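PDB 2ACA: putative adenylate cyclase from Vibrio parahaemolyticus, which is of unknown function but belongs to the CYTH family and, as a putative class IV-like adenylate cyclase, may turn ATP into cyclic AMP. Local coordinates for residues V13-R18 with A168-R173. Residues are numbered along the deposited sequence; the frame is centred on the assembly and turned at random.
With PO4 (phosphate ion), chain C.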
ATOM      1  N   VAL A  13      -4.246  11.308  18.637  1.00 36.03           N
ATOM      2  CA  VAL A  13      -4.963  11.264  19.902  1.00 33.49           C
ATOM      3  C   VAL A  13      -6.424  11.171  19.486  1.00 30.93           C
ATOM      4  O   VAL A  13      -6.880  11.921  18.615  1.00 29.44           O
ATOM      5  CB  VAL A  13      -4.742  12.535  20.759  1.00 51.59           C
ATOM      6  CG1 VAL A  13      -3.306  12.595  21.240  1.00 51.85           C
ATOM      7  CG2 VAL A  13      -5.067  13.773  19.959  1.00 52.25           C
ATOM      8  N   GLU A  14      -7.153  10.248  20.100  1.00 40.52           N
ATOM      9  CA  GLU A  14      -8.549  10.027  19.753  1.00 38.40           C
ATOM     10  C   GLU A  14      -9.382   9.662  20.970  1.00 37.23           C
ATOM     11  O   GLU A  14      -8.962   8.859  21.796  1.00 36.62           O
ATOM     12  CB  GLU A  14      -8.626   8.890  18.731  1.00 42.58           C
ATOM     13  CG  GLU A  14     -10.001   8.566  18.199  1.00 41.55           C
ATOM     14  CD  GLU A  14      -9.995   7.288  17.384  1.00 42.69           C
ATOM     15  OE1 GLU A  14     -10.889   7.108  16.526  1.00 42.32           O
ATOM     16  OE2 GLU A  14      -9.093   6.452  17.606  1.00 42.86           O
ATOM     17  N   LEU A  15     -10.560  10.266  21.074  1.00 32.98           N
ATOM     18  CA  LEU A  15     -11.479   9.982  22.171  1.00 32.34           C
ATOM     19  C   LEU A  15     -12.746   9.422  21.557  1.00 30.49           C
ATOM     20  O   LEU A  15     -13.317  10.031  20.655  1.00 30.83           O
ATOM     21  CB  LEU A  15     -11.817  11.253  22.954  1.00 45.67           C
ATOM     22  CG  LEU A  15     -10.749  11.794  23.904  1.00 47.65           C
ATOM     23  CD1 LEU A  15      -9.468  12.056  23.142  1.00 48.55           C
ATOM     24  CD2 LEU A  15     -11.243  13.074  24.553  1.00 46.88           C
ATOM     25  N   LYS A  16     -13.188   8.271  22.044  1.00 21.96           N
ATOM     26  CA  LYS A  16     -14.387   7.652  21.510  1.00 22.04           C
ATOM     27  C   LYS A  16     -15.549   7.842  22.464  1.00 21.98           C
ATOM     28  O   LYS A  16     -15.400   7.721  23.678  1.00 20.67           O
ATOM     29  CB  LYS A  16     -14.173   6.154  21.281  1.00 24.23           C
ATOM     30  CG  LYS A  16     -15.330   5.470  20.541  1.00 26.97           C
ATOM     31  CD  LYS A  16     -15.306   3.952  20.728  1.00 27.48           C
ATOM     32  CE  LYS A  16     -13.917   3.362  20.499  1.00 27.94           C
ATOM     33  NZ  LYS A  16     -13.620   3.041  19.081  1.00 30.82           N
ATOM     34  N   TYR A  17     -16.715   8.133  21.906  1.00 32.04           N
ATOM     35  CA  TYR A  17     -17.901   8.329  22.716  1.00 34.12           C
ATOM     36  C   TYR A  17     -19.075   7.554  22.164  1.00 35.15           C
ATOM     37  O   TYR A  17     -19.119   7.213  20.983  1.00 35.80           O
ATOM     38  CB  TYR A  17     -18.299   9.804  22.780  1.00 30.19           C
ATOM     39  CG  TYR A  17     -17.323  10.709  23.488  1.00 31.83           C
ATOM     40  CD1 TYR A  17     -16.234  11.249  22.814  1.00 31.98           C
ATOM     41  CD2 TYR A  17     -17.492  11.036  24.837  1.00 31.42           C
ATOM     42  CE1 TYR A  17     -15.338  12.094  23.461  1.00 32.76           C
ATOM     43  CE2 TYR A  17     -16.598  11.881  25.490  1.00 32.67           C
ATOM     44  CZ  TYR A  17     -15.527  12.407  24.796  1.00 33.16           C
ATOM     45  OH  TYR A  17     -14.652  13.263  25.430  1.00 34.11           O
ATOM     46  N   ARG A  18     -20.029   7.291  23.044  1.00 38.57           N
ATOM     47  CA  ARG A  18     -21.246   6.586  22.700  1.00 40.92           C
ATOM     48  C   ARG A  18     -22.227   7.728  22.416  1.00 42.64           C
ATOM     49  O   ARG A  18     -22.328   8.661  23.212  1.00 42.65           O
ATOM     50  CB  ARG A  18     -21.710   5.806  23.909  1.00 78.72           C
ATOM     51  CG  ARG A  18     -22.581   4.606  23.647  1.00 80.47           C
ATOM     52  CD  ARG A  18     -22.805   3.959  24.994  1.00 82.19           C
ATOM     53  NE  ARG A  18     -21.673   4.241  25.874  1.00 83.41           N
ATOM     54  CZ  ARG A  18     -21.697   4.122  27.195  1.00 84.13           C
ATOM     55  NH1 ARG A  18     -22.810   3.716  27.796  1.00 85.51           N
ATOM     56  NH2 ARG A  18     -20.609   4.419  27.909  1.00 84.05           N
ATOM     57  N   ALA A 168     -18.853  10.566  31.111  1.00 35.32           N
ATOM     58  CA  ALA A 168     -19.747   9.442  31.354  1.00 32.62           C
ATOM     59  C   ALA A 168     -20.154   8.803  30.029  1.00 30.66           C
ATOM     60  O   ALA A 168     -20.611   7.661  29.992  1.00 29.95           O
ATOM     61  CB  ALA A 168     -20.988   9.912  32.121  1.00 39.43           C
ATOM     62  N   ASP A 169     -19.988   9.553  28.945  1.00 27.98           N
ATOM     63  CA  ASP A 169     -20.328   9.066  27.611  1.00 27.39           C
ATOM     64  C   ASP A 169     -19.130   8.366  26.959  1.00 25.50           C
ATOM     65  O   ASP A 169     -19.286   7.592  26.011  1.00 22.90           O
ATOM     66  CB  ASP A 169     -20.791  10.230  26.727  1.00 34.19           C
ATOM     67  CG  ASP A 169     -22.033  10.912  27.268  1.00 33.22           C
ATOM     68  OD1 ASP A 169     -23.038  10.207  27.515  1.00 28.01           O
ATOM     69  OD2 ASP A 169     -22.005  12.152  27.440  1.00 31.49           O
ATOM     70  N   ARG A 170     -17.941   8.652  27.483  1.00 33.38           N
ATOM     71  CA  ARG A 170     -16.703   8.069  26.985  1.00 34.58           C
ATOM     72  C   ARG A 170     -16.795   6.564  26.835  1.00 34.45           C
ATOM     73  O   ARG A 170     -17.285   5.873  27.723  1.00 36.25           O
ATOM     74  CB  ARG A 170     -15.550   8.402  27.932  1.00 32.20           C
ATOM     75  CG  ARG A 170     -14.965   9.793  27.732  1.00 36.21           C
ATOM     76  CD  ARG A 170     -13.914   9.797  26.620  1.00 36.09           C
ATOM     77  NE  ARG A 170     -12.628   9.285  27.089  1.00 37.55           N
ATOM     78  CZ  ARG A 170     -11.921   8.343  26.471  1.00 38.48           C
ATOM     79  NH1 ARG A 170     -12.371   7.794  25.350  1.00 40.84           N
ATOM     80  NH2 ARG A 170     -10.755   7.954  26.969  1.00 38.74           N
ATOM     81  N   GLU A 171     -16.324   6.064  25.699  1.00 28.32           N
ATOM     82  CA  GLU A 171     -16.318   4.633  25.427  1.00 27.16           C
ATOM     83  C   GLU A 171     -14.863   4.189  25.326  1.00 26.60           C
ATOM     84  O   GLU A 171     -14.137   4.605  24.422  1.00 26.35           O
ATOM     85  CB  GLU A 171     -17.046   4.326  24.117  1.00 33.99           C
ATOM     86  CG  GLU A 171     -16.916   2.875  23.668  1.00 35.79           C
ATOM     87  CD  GLU A 171     -17.540   1.899  24.644  1.00 36.61           C
ATOM     88  OE1 GLU A 171     -18.787   1.885  24.748  1.00 38.30           O
ATOM     89  OE2 GLU A 171     -16.794   1.149  25.314  1.00 36.31           O
ATOM     90  N   HIS A 172     -14.440   3.346  26.260  1.00 22.56           N
ATOM     91  CA  HIS A 172     -13.068   2.863  26.283  1.00 22.84           C
ATOM     92  C   HIS A 172     -12.848   1.571  25.507  1.00 23.36           C
ATOM     93  O   HIS A 172     -11.721   1.268  25.125  1.00 20.50           O
ATOM     94  CB  HIS A 172     -12.592   2.693  27.729  1.00 32.24           C
ATOM     95  CG  HIS A 172     -12.223   3.984  28.391  1.00 33.55           C
ATOM     96  ND1 HIS A 172     -13.151   4.951  28.710  1.00 33.91           N
ATOM     97  CD2 HIS A 172     -11.020   4.480  28.764  1.00 33.76           C
ATOM     98  CE1 HIS A 172     -12.535   5.988  29.250  1.00 34.22           C
ATOM     99  NE2 HIS A 172     -11.241   5.727  29.294  1.00 34.12           N
ATOM    100  N   ARG A 173     -13.909   0.807  25.277  1.00 31.00           N
ATOM    101  CA  ARG A 173     -13.778  -0.429  24.518  1.00 35.34           C
ATOM    102  C   ARG A 173     -13.633  -0.045  23.045  1.00 38.02           C
ATOM    103  O   ARG A 173     -14.463   0.687  22.496  1.00 37.63           O
ATOM    104  CB  ARG A 173     -15.011  -1.312  24.716  1.00 38.19           C
ATOM    105  CG  ARG A 173     -15.159  -1.882  26.117  1.00 37.47           C
ATOM    106  CD  ARG A 173     -16.470  -2.623  26.233  1.00 37.14           C
ATOM    107  NE  ARG A 173     -17.615  -1.736  26.050  1.00 37.64           N
ATOM    108  CZ  ARG A 173     -18.875  -2.152  25.951  1.00 37.20           C
ATOM    109  NH1 ARG A 173     -19.157  -3.448  26.018  1.00 37.30           N
ATOM    110  NH2 ARG A 173     -19.855  -1.274  25.788  1.00 36.12           N
TER
HETATM  111  P   PO4 C 303     -10.522   1.855  17.376  1.00 67.27           P
HETATM  112  O1  PO4 C 303      -9.280   1.808  16.563  1.00 67.51           O
HETATM  113  O2  PO4 C 303     -11.504   2.759  16.722  1.00 66.48           O
HETATM  114  O3  PO4 C 303     -10.207   2.364  18.735  1.00 65.81           O
HETATM  115  O4  PO4 C 303     -11.098   0.489  17.483  1.00 66.95           O
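With chi1 of Y17 at -66°, CG lies anti to the carbonyl carbon, and R170, folded back by bends at chi2 and chi3, lays its aliphatic part across the phenol ring. R170 CD sits over one ring face, a CH-pi contact 3.9 Å from the Y17 ring centroid, and R170 CG approaches Y17 CE2 to 3.5 Å; D169 CB meets the same ring at its edge. Beyond the ring, the R170 guanidinium passes L15 CB, which lies over one of its faces, and gives a weak hydrogen bond from NH1 to K16 O; H172 CE1 also lies against a face of this group. The backbones make a single bridge between Y17 and R170. E171 N donates to K16 O at 2.8 Å, nearly straight at N-H but from above the carbonyl plane, and R18 N donates to D169 O at 3.1 Å. K16 and E171 run side by side, K16 CD against E171 CG at 3.5 Å, and the lysine then bends past the R173 carbonyl to place NZ by a phosphate, probably from the crystallisation liquor, with weak hydrogen bonds to its O2 and O3. E171 OE2 is gripped twice by R173, through backbone N on the anti lone pair and through NE at 3.1 Å in a salt bridge, which should fix the carboxylate's rotation. The poorly ordered R18 side chain meets R170 O at the edge of its guanidinium and adds a long charge pairing to E171 OE1, well out of the guanidinium plane. The phosphate at K16 NZ is consistent with an anion-binding tunnel wall, as in CYTH proteins; E138 is a weak, distant second partner of that amine. Strand 11-19, outermost in the sheet, bonds to strand 134-143 on one side and receives the 168-173 loop on the other, while L15 and Y17 pack against helix 152-162.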